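Local coordinates for axin interactor, dorsalization-associated protein (Danio rerio, PDB 2QZQ) that binds axin and blocks its homodimerization, so restraining axin-mediated JNK activation and acting as a ventralizing factor in the embryo, at residues T17-A28 / D62-I73. Numbering follows the deposited sequence.
Sequences TLTIEKIGLKDA and DTYIHFSVDVEI
Leu-18 and Val-71 exchange a pair of backbone hydrogen bonds, as do Ile-20 with Val-69 and Ile-23 with Ile-65, zipping strands 17-24 and 64-72 together antiparallel (174° between their directions). Between Ile-20 and Lys-22 the register slips by one residue, because Ser-68 and Val-69 both face Ile-20 in a G1 beta bulge. There Glu-21 O accepts two bonds, from Phe-67 N at 2.9 Å and from Ser-68 N at 3.2 Å, both donors approaching from the same face of its carbonyl plane.

On one side of the sheet lie the polar groups. Thr-17 OG1 donates to Glu-72 OE1 (2.7 Å), meeting the carboxylate on its syn side, though 26° out of the carboxylate plane; Glu-72 bends at chi2 (-69°), which turns its carboxylate toward Thr-17. Glu-72 OE1 also forms a salt bridge with Arg-6, and an alanine here would probably leave the Arg-6 guanidinium without this carboxylate and the Thr-17 hydroxyl without this acceptor. Thr-19 OG1 reaches Asp-70 OD1 (2.8 Å) from above the carboxylate plane. Farther along, the extended Lys-22 chain slants across Tyr-64 and sets NZ over one ring face, a cation-pi contact 4.4 Å from the centroid; the same ring lies against Gly-24, its CE1 3.4 Å from the glycine CA.

The other side is apolar. Ile-20 divides its branches, CD1 touching Val-71 CG2 (3.7 Å) and CG2 lying beside Phe-67 CB, while Ile-23 CG2 meets the edge of the Phe-67 ring. Ile-36 and Phe-90 of other strands pack onto this layer.

The two-sided chemistry fits the C2-type beta sandwich of the protein's C-terminal domain: aliphatic and aromatic groups turn toward its core, while hydroxyl-carboxylate bonds and a lysine-tyrosine pair tie the strands together on the outer face.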
ATOM      1  N   THR A  17       1.778  11.335  -4.438  1.00 21.62           N
ATOM      2  CA  THR A  17       2.855  10.554  -3.852  1.00 22.32           C
ATOM      3  C   THR A  17       2.412  10.013  -2.505  1.00 21.87           C
ATOM      4  O   THR A  17       1.927  10.763  -1.647  1.00 22.20           O
ATOM      5  CB  THR A  17       4.131  11.376  -3.655  1.00 22.19           C
ATOM      6  OG1 THR A  17       4.455  12.019  -4.899  1.00 22.72           O
ATOM      7  CG2 THR A  17       5.336  10.449  -3.217  1.00 23.05           C
ATOM      8  N   LEU A  18       2.558   8.702  -2.330  1.00 21.81           N
ATOM      9  CA  LEU A  18       2.332   8.104  -1.014  1.00 21.25           C
ATOM     10  C   LEU A  18       3.649   7.646  -0.441  1.00 21.36           C
ATOM     11  O   LEU A  18       4.321   6.774  -1.037  1.00 22.18           O
ATOM     12  CB  LEU A  18       1.359   6.930  -1.112  1.00 21.32           C
ATOM     13  CG  LEU A  18      -0.040   7.274  -1.611  1.00 21.86           C
ATOM     14  CD1 LEU A  18      -0.840   6.015  -1.940  1.00 22.16           C
ATOM     15  CD2 LEU A  18      -0.757   8.177  -0.621  1.00 22.19           C
ATOM     16  N   THR A  19       4.044   8.247   0.681  1.00 20.74           N
ATOM     17  CA  THR A  19       5.234   7.821   1.390  1.00 20.83           C
ATOM     18  C   THR A  19       4.814   6.696   2.310  1.00 19.46           C
ATOM     19  O   THR A  19       3.964   6.876   3.164  1.00 18.22           O
ATOM     20  CB  THR A  19       5.810   8.970   2.259  1.00 21.39           C
ATOM     21  OG1 THR A  19       6.057  10.110   1.424  1.00 23.08           O
ATOM     22  CG2 THR A  19       7.115   8.548   2.968  1.00 21.75           C
ATOM     23  N   ILE A  20       5.413   5.530   2.138  1.00 19.34           N
ATOM     24  CA  ILE A  20       5.141   4.434   3.052  1.00 18.41           C
ATOM     25  C   ILE A  20       6.184   4.580   4.127  1.00 19.45           C
ATOM     26  O   ILE A  20       7.391   4.372   3.889  1.00 19.39           O
ATOM     27  CB  ILE A  20       5.256   3.047   2.366  1.00 18.64           C
ATOM     28  CG1 ILE A  20       4.272   2.918   1.189  1.00 19.17           C
ATOM     29  CG2 ILE A  20       5.114   1.921   3.396  1.00 17.17           C
ATOM     30  CD1 ILE A  20       4.511   1.663   0.326  1.00 18.13           C
ATOM     31  N   GLU A  21       5.722   4.974   5.311  1.00 18.77           N
ATOM     32  CA  GLU A  21       6.625   5.243   6.416  1.00 19.60           C
ATOM     33  C   GLU A  21       6.987   3.943   7.091  1.00 18.51           C
ATOM     34  O   GLU A  21       8.142   3.565   7.131  1.00 18.07           O
ATOM     35  CB  GLU A  21       6.006   6.240   7.398  1.00 18.93           C
ATOM     36  CG  GLU A  21       5.684   7.570   6.685  1.00 21.05           C
ATOM     37  CD  GLU A  21       5.036   8.630   7.574  1.00 22.36           C
ATOM     38  OE1 GLU A  21       4.445   8.284   8.612  1.00 25.17           O
ATOM     39  OE2 GLU A  21       5.116   9.824   7.203  1.00 26.61           O
ATOM     40  N   LYS A  22       5.981   3.259   7.621  1.00 17.65           N
ATOM     41  CA  LYS A  22       6.225   2.029   8.354  1.00 16.26           C
ATOM     42  C   LYS A  22       4.925   1.242   8.422  1.00 15.95           C
ATOM     43  O   LYS A  22       3.857   1.789   8.156  1.00 14.51           O
ATOM     44  CB  LYS A  22       6.746   2.330   9.752  1.00 15.75           C
ATOM     45  CG  LYS A  22       5.722   2.897  10.711  1.00 14.86           C
ATOM     46  CD  LYS A  22       6.374   3.372  11.990  1.00 17.57           C
ATOM     47  CE  LYS A  22       5.371   4.174  12.817  1.00 20.01           C
ATOM     48  NZ  LYS A  22       5.931   4.556  14.138  1.00 22.14           N
ATOM     49  N   ILE A  23       5.041  -0.037   8.763  1.00 14.67           N
ATOM     50  CA  ILE A  23       3.879  -0.864   9.004  1.00 13.87           C
ATOM     51  C   ILE A  23       4.034  -1.559  10.354  1.00 14.82           C
ATOM     52  O   ILE A  23       5.087  -2.155  10.652  1.00 15.05           O
ATOM     53  CB  ILE A  23       3.592  -1.858   7.831  1.00 13.91           C
ATOM     54  CG1 ILE A  23       2.262  -2.615   8.068  1.00 11.53           C
ATOM     55  CG2 ILE A  23       4.734  -2.837   7.606  1.00 12.67           C
ATOM     56  CD1 ILE A  23       1.886  -3.548   6.881  1.00 12.19           C
ATOM     57  N   GLY A  24       2.991  -1.445  11.172  1.00 14.43           N
ATOM     58  CA  GLY A  24       2.893  -2.145  12.444  1.00 15.02           C
ATOM     59  C   GLY A  24       2.306  -3.527  12.247  1.00 15.59           C
ATOM     60  O   GLY A  24       1.256  -3.694  11.588  1.00 16.17           O
ATOM     61  N   LEU A  25       2.986  -4.520  12.810  1.00 15.75           N
ATOM     62  CA  LEU A  25       2.525  -5.906  12.775  1.00 15.48           C
ATOM     63  C   LEU A  25       2.961  -6.580  14.079  1.00 16.78           C
ATOM     64  O   LEU A  25       4.059  -6.329  14.582  1.00 15.87           O
ATOM     65  CB  LEU A  25       3.114  -6.640  11.551  1.00 15.89           C
ATOM     66  CG  LEU A  25       2.776  -6.153  10.130  1.00 14.80           C
ATOM     67  CD1 LEU A  25       3.739  -6.748   9.064  1.00 15.48           C
ATOM     68  CD2 LEU A  25       1.355  -6.472   9.740  1.00 13.80           C
ATOM     69  N   LYS A  26       2.100  -7.406  14.660  1.00 17.11           N
ATOM     70  CA  LYS A  26       2.434  -8.026  15.944  1.00 20.00           C
ATOM     71  C   LYS A  26       3.740  -8.826  15.814  1.00 19.28           C
ATOM     72  O   LYS A  26       4.518  -8.916  16.741  1.00 19.03           O
ATOM     73  CB  LYS A  26       1.303  -8.959  16.405  1.00 20.76           C
ATOM     74  CG  LYS A  26       0.091  -8.250  17.003  1.00 26.88           C
ATOM     75  CD  LYS A  26      -1.245  -8.884  16.555  1.00 32.54           C
ATOM     76  CE  LYS A  26      -1.789  -9.927  17.523  1.00 35.95           C
ATOM     77  NZ  LYS A  26      -3.306  -9.864  17.543  1.00 35.70           N
ATOM     78  N   ASP A  27       3.965  -9.367  14.633  1.00 19.13           N
ATOM     79  CA  ASP A  27       5.104 -10.251  14.372  1.00 18.66           C
ATOM     80  C   ASP A  27       6.006  -9.616  13.309  1.00 17.91           C
ATOM     81  O   ASP A  27       6.666 -10.332  12.566  1.00 16.86           O
ATOM     82  CB  ASP A  27       4.607 -11.640  13.931  1.00 19.01           C
ATOM     83  CG  ASP A  27       3.604 -11.575  12.783  1.00 21.68           C
ATOM     84  OD1 ASP A  27       3.248 -10.452  12.336  1.00 22.37           O
ATOM     85  OD2 ASP A  27       3.164 -12.653  12.323  1.00 21.85           O
ATOM     86  N   ALA A  28       6.061  -8.269  13.262  1.00 16.78           N
ATOM     87  CA  ALA A  28       6.831  -7.553  12.217  1.00 16.50           C
ATOM     88  C   ALA A  28       8.263  -8.081  12.069  1.00 16.47           C
ATOM     89  O   ALA A  28       8.694  -8.416  10.974  1.00 16.04           O
ATOM     90  CB  ALA A  28       6.871  -6.034  12.497  1.00 16.57           C
ATOM     91  N   ASP A  62      10.657  -5.149  16.506  1.00 22.07           N
ATOM     92  CA  ASP A  62       9.745  -6.178  16.973  1.00 21.66           C
ATOM     93  C   ASP A  62       8.350  -6.041  16.333  1.00 20.52           C
ATOM     94  O   ASP A  62       7.788  -7.021  15.821  1.00 18.42           O
ATOM     95  CB  ASP A  62       9.589  -6.095  18.493  1.00 22.86           C
ATOM     96  CG  ASP A  62      10.860  -6.489  19.262  1.00 27.51           C
ATOM     97  OD1 ASP A  62      11.927  -6.763  18.654  1.00 31.82           O
ATOM     98  OD2 ASP A  62      10.757  -6.531  20.505  1.00 31.36           O
ATOM     99  N   THR A  63       7.793  -4.829  16.362  1.00 18.87           N
ATOM    100  CA  THR A  63       6.410  -4.640  15.900  1.00 19.40           C
ATOM    101  C   THR A  63       6.260  -3.642  14.735  1.00 19.04           C
ATOM    102  O   THR A  63       5.143  -3.364  14.302  1.00 18.40           O
ATOM    103  CB  THR A  63       5.457  -4.262  17.053  1.00 19.70           C
ATOM    104  OG1 THR A  63       5.861  -3.004  17.592  1.00 20.42           O
ATOM    105  CG2 THR A  63       5.505  -5.285  18.157  1.00 21.13           C
ATOM    106  N   TYR A  64       7.378  -3.148  14.201  1.00 18.33           N
ATOM    107  CA  TYR A  64       7.353  -2.299  13.012  1.00 18.92           C
ATOM    108  C   TYR A  64       8.418  -2.664  11.997  1.00 18.75           C
ATOM    109  O   TYR A  64       9.517  -3.072  12.344  1.00 19.36           O
ATOM    110  CB  TYR A  64       7.484  -0.799  13.374  1.00 18.29           C
ATOM    111  CG  TYR A  64       6.251  -0.242  14.018  1.00 18.11           C
ATOM    112  CD1 TYR A  64       5.210   0.265  13.245  1.00 16.45           C
ATOM    113  CD2 TYR A  64       6.099  -0.276  15.412  1.00 16.94           C
ATOM    114  CE1 TYR A  64       4.041   0.739  13.850  1.00 17.02           C
ATOM    115  CE2 TYR A  64       4.929   0.193  16.028  1.00 20.18           C
ATOM    116  CZ  TYR A  64       3.921   0.716  15.234  1.00 18.93           C
ATOM    117  OH  TYR A  64       2.781   1.176  15.828  1.00 19.95           O
ATOM    118  N   ILE A  65       8.062  -2.513  10.729  1.00 18.97           N
ATOM    119  CA  ILE A  65       9.019  -2.538   9.649  1.00 18.73           C
ATOM    120  C   ILE A  65       8.968  -1.152   9.048  1.00 19.05           C
ATOM    121  O   ILE A  65       7.903  -0.684   8.639  1.00 16.54           O
ATOM    122  CB  ILE A  65       8.663  -3.620   8.612  1.00 18.77           C
ATOM    123  CG1 ILE A  65       8.901  -4.999   9.233  1.00 19.27           C
ATOM    124  CG2 ILE A  65       9.503  -3.482   7.324  1.00 19.09           C
ATOM    125  CD1 ILE A  65       7.954  -6.040   8.716  1.00 19.53           C
ATOM    126  N   HIS A  66      10.128  -0.496   9.024  1.00 19.40           N
ATOM    127  CA  HIS A  66      10.266   0.842   8.443  1.00 19.88           C
ATOM    128  C   HIS A  66      10.653   0.749   6.969  1.00 20.65           C
ATOM    129  O   HIS A  66      11.558  -0.006   6.604  1.00 20.78           O
ATOM    130  CB  HIS A  66      11.272   1.668   9.259  1.00 19.90           C
ATOM    131  CG  HIS A  66      10.843   1.858  10.681  1.00 20.26           C
ATOM    132  ND1 HIS A  66      11.083   0.925  11.662  1.00 22.70           N
ATOM    133  CD2 HIS A  66      10.114   2.831  11.261  1.00 19.69           C
ATOM    134  CE1 HIS A  66      10.529   1.318  12.793  1.00 19.83           C
ATOM    135  NE2 HIS A  66       9.932   2.474  12.573  1.00 23.49           N
ATOM    136  N   PHE A  67       9.924   1.491   6.131  1.00 20.18           N
ATOM    137  CA  PHE A  67      10.100   1.514   4.693  1.00 20.72           C
ATOM    138  C   PHE A  67      10.715   2.833   4.242  1.00 22.05           C
ATOM    139  O   PHE A  67      11.740   2.832   3.528  1.00 21.56           O
ATOM    140  CB  PHE A  67       8.748   1.327   3.973  1.00 20.50           C
ATOM    141  CG  PHE A  67       8.312  -0.115   3.859  1.00 19.22           C
ATOM    142  CD1 PHE A  67       8.569  -0.852   2.699  1.00 19.63           C
ATOM    143  CD2 PHE A  67       7.684  -0.751   4.935  1.00 19.17           C
ATOM    144  CE1 PHE A  67       8.177  -2.200   2.615  1.00 17.84           C
ATOM    145  CE2 PHE A  67       7.300  -2.099   4.865  1.00 18.21           C
ATOM    146  CZ  PHE A  67       7.545  -2.828   3.703  1.00 17.27           C
ATOM    147  N   SER A  68      10.083   3.943   4.665  1.00 22.25           N
ATOM    148  CA  SER A  68      10.485   5.303   4.279  1.00 23.09           C
ATOM    149  C   SER A  68      10.764   5.386   2.787  1.00 23.16           C
ATOM    150  O   SER A  68      11.870   5.725   2.373  1.00 23.97           O
ATOM    151  CB  SER A  68      11.716   5.756   5.072  1.00 22.78           C
ATOM    152  OG  SER A  68      11.523   5.580   6.462  1.00 22.74           O
ATOM    153  N   VAL A  69       9.757   5.057   1.986  1.00 23.18           N
ATOM    154  CA  VAL A  69       9.877   5.075   0.544  1.00 22.98           C
ATOM    155  C   VAL A  69       8.653   5.728  -0.093  1.00 23.09           C
ATOM    156  O   VAL A  69       7.522   5.519   0.363  1.00 22.01           O
ATOM    157  CB  VAL A  69      10.110   3.646  -0.011  1.00 22.89           C
ATOM    158  CG1 VAL A  69       8.852   2.763   0.144  1.00 23.15           C
ATOM    159  CG2 VAL A  69      10.590   3.699  -1.462  1.00 23.64           C
ATOM    160  N   ASP A  70       8.883   6.526  -1.141  1.00 23.21           N
ATOM    161  CA  ASP A  70       7.794   7.173  -1.883  1.00 23.78           C
ATOM    162  C   ASP A  70       7.296   6.287  -3.008  1.00 23.48           C
ATOM    163  O   ASP A  70       8.086   5.717  -3.767  1.00 24.23           O
ATOM    164  CB  ASP A  70       8.235   8.513  -2.488  1.00 24.01           C
ATOM    165  CG  ASP A  70       8.512   9.573  -1.451  1.00 27.32           C
ATOM    166  OD1 ASP A  70       8.169   9.401  -0.247  1.00 28.75           O
ATOM    167  OD2 ASP A  70       9.085  10.614  -1.868  1.00 31.14           O
ATOM    168  N   VAL A  71       5.984   6.156  -3.109  1.00 22.21           N
ATOM    169  CA  VAL A  71       5.374   5.469  -4.228  1.00 22.17           C
ATOM    170  C   VAL A  71       4.576   6.494  -5.046  1.00 22.53           C
ATOM    171  O   VAL A  71       3.716   7.187  -4.504  1.00 21.66           O
ATOM    172  CB  VAL A  71       4.472   4.281  -3.763  1.00 22.22           C
ATOM    173  CG1 VAL A  71       3.821   3.588  -4.944  1.00 22.41           C
ATOM    174  CG2 VAL A  71       5.311   3.277  -2.938  1.00 22.03           C
ATOM    175  N   GLU A  72       4.855   6.547  -6.348  1.00 22.23           N
ATOM    176  CA  GLU A  72       4.192   7.470  -7.268  1.00 22.49           C
ATOM    177  C   GLU A  72       2.997   6.814  -7.921  1.00 22.16           C
ATOM    178  O   GLU A  72       3.130   5.831  -8.661  1.00 22.01           O
ATOM    179  CB  GLU A  72       5.191   8.000  -8.333  1.00 22.38           C
ATOM    180  CG  GLU A  72       6.514   8.548  -7.734  1.00 23.63           C
ATOM    181  CD  GLU A  72       6.358   9.850  -6.937  1.00 25.66           C
ATOM    182  OE1 GLU A  72       5.302  10.529  -7.027  1.00 25.28           O
ATOM    183  OE2 GLU A  72       7.310  10.208  -6.218  1.00 26.21           O
ATOM    184  N   ILE A  73       1.812   7.354  -7.641  1.00 21.37           N
ATOM    185  CA  ILE A  73       0.573   6.809  -8.206  1.00 21.36           C
ATOM    186  C   ILE A  73       0.487   7.167  -9.694  1.00 22.29           C
ATOM    187  O   ILE A  73       0.552   8.345 -10.066  1.00 22.24           O
ATOM    188  CB  ILE A  73      -0.661   7.286  -7.389  1.00 21.15           C
ATOM    189  CG1 ILE A  73      -0.564   6.729  -5.967  1.00 22.29           C
ATOM    190  CG2 ILE A  73      -1.982   6.823  -8.024  1.00 19.71           C
ATOM    191  CD1 ILE A  73      -0.465   5.199  -5.916  1.00 24.34           C
TER